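Local atomic coordinates of cytosine deaminase (Klebsiella pneumoniae, PDB entry 4R85), a protein that deaminates cytosine to uracil and probably also 5-methylcytosine to thymine, at an iron centre in an amidohydrolase barrel. Residues A[152-155]-A[160-163]. Sequence-based numbering, arbitrary orientation.
Sequences EGIE and GREL
Glu155 and Arg161 form a side-on, two-nitrogen salt bridge across the loop that leads into helix 160-170. Arg161 NH2 donates to Glu155 OE1 at 2.8 Å, nearly straight (175°) and in the guanidinium plane, and it meets the syn lone pair of OE1. The second bond, Arg161 NE to Glu155 OE2 at 3.0 Å, is more bent and reaches its oxygen on the syn side, somewhat out of the carboxylate plane. Carboxylate and guanidinium lie nearly coplanar, 28° apart. A bend at chi2 (-74°) swings the glutamate carboxylate to the guanidinium edge, whereas Arg161 runs extended from CG to NE. Ser190 of helix 185-202 hydrogen-bonds OE1 as well, so this oxygen has two partners and the carboxylate is pinned from the neighbouring helix.

Nearer the backbones, the apolar contact is small: Ile154 CG2 packs against Arg161 CG at 3.6 Å, the side chains crossing at about a right angle, and both also touch Phe194. The loop joins strand 143-149 to helix 160-170, a beta-to-alpha connection of the TIM-barrel-like amidohydrolase fold; the last residue of that strand, Phe149, lines the 5-methylcytosine pocket. Glu182 takes the backbone N-H groups of both Ile154 and Glu155.

At the start of the helix the backbones close up. Gly160, with no side chain, brings its CA within 3.3 Å of Ile154 O in a CA-H...O contact. A water donates to Ile154 O at 2.7 Å and weakly accepts from Gly160 N at 3.5 Å, while the buried Gly153 O has no polar partner.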
# COMPACT_ATOMS: atom_id res chain seq x y z
N GLU A 152 -17.68 -22.94 -5.96
CA GLU A 152 -17.17 -24.12 -6.64
C GLU A 152 -17.84 -24.38 -7.99
O GLU A 152 -17.70 -25.46 -8.57
CB GLU A 152 -17.21 -25.34 -5.70
CG GLU A 152 -16.29 -25.09 -4.50
CD GLU A 152 -16.10 -26.29 -3.61
OE1 GLU A 152 -16.13 -26.11 -2.38
OE2 GLU A 152 -15.92 -27.40 -4.15
N GLY A 153 -18.53 -23.37 -8.49
CA GLY A 153 -19.12 -23.45 -9.81
C GLY A 153 -20.61 -23.73 -9.79
O GLY A 153 -21.12 -24.41 -8.90
N ILE A 154 -21.31 -23.18 -10.78
CA ILE A 154 -22.72 -23.47 -10.99
C ILE A 154 -22.90 -24.82 -11.69
O ILE A 154 -23.70 -25.66 -11.26
CB ILE A 154 -23.37 -22.36 -11.85
CG1 ILE A 154 -23.33 -21.04 -11.08
CG2 ILE A 154 -24.80 -22.73 -12.23
CD1 ILE A 154 -23.85 -19.85 -11.86
N GLU A 155 -22.16 -25.03 -12.77
CA GLU A 155 -22.34 -26.21 -13.60
C GLU A 155 -21.45 -27.35 -13.12
O GLU A 155 -21.62 -28.49 -13.53
CB GLU A 155 -22.00 -25.90 -15.07
CG GLU A 155 -22.56 -24.60 -15.62
CD GLU A 155 -24.07 -24.66 -15.89
OE1 GLU A 155 -24.53 -23.92 -16.78
OE2 GLU A 155 -24.79 -25.43 -15.21
N GLY A 160 -25.63 -27.23 -8.29
CA GLY A 160 -25.26 -25.83 -8.33
C GLY A 160 -26.39 -24.88 -8.71
O GLY A 160 -26.56 -23.82 -8.09
N ARG A 161 -27.17 -25.25 -9.72
CA ARG A 161 -28.28 -24.39 -10.14
C ARG A 161 -29.39 -24.28 -9.08
O ARG A 161 -29.93 -23.19 -8.86
CB ARG A 161 -28.85 -24.83 -11.50
CG ARG A 161 -27.91 -24.58 -12.69
CD ARG A 161 -28.55 -24.98 -14.03
NE ARG A 161 -27.70 -24.64 -15.17
CZ ARG A 161 -28.15 -24.30 -16.38
NH1 ARG A 161 -29.45 -24.25 -16.61
NH2 ARG A 161 -27.29 -24.00 -17.35
N GLU A 162 -29.70 -25.40 -8.41
CA GLU A 162 -30.68 -25.41 -7.32
C GLU A 162 -30.24 -24.54 -6.16
O GLU A 162 -31.05 -23.87 -5.54
CB GLU A 162 -30.85 -26.83 -6.73
CG GLU A 162 -31.55 -27.82 -7.59
CD GLU A 162 -31.89 -29.11 -6.83
OE1 GLU A 162 -31.36 -29.33 -5.71
OE2 GLU A 162 -32.71 -29.88 -7.37
N LEU A 163 -28.95 -24.61 -5.84
CA LEU A 163 -28.41 -23.84 -4.73
C LEU A 163 -28.45 -22.34 -5.02
O LEU A 163 -28.79 -21.54 -4.15
CB LEU A 163 -26.98 -24.28 -4.42
CG LEU A 163 -26.93 -25.66 -3.76
CD1 LEU A 163 -25.50 -26.21 -3.82
CD2 LEU A 163 -27.42 -25.55 -2.32
O HOH W 1 -24.24 -28.32 -11.29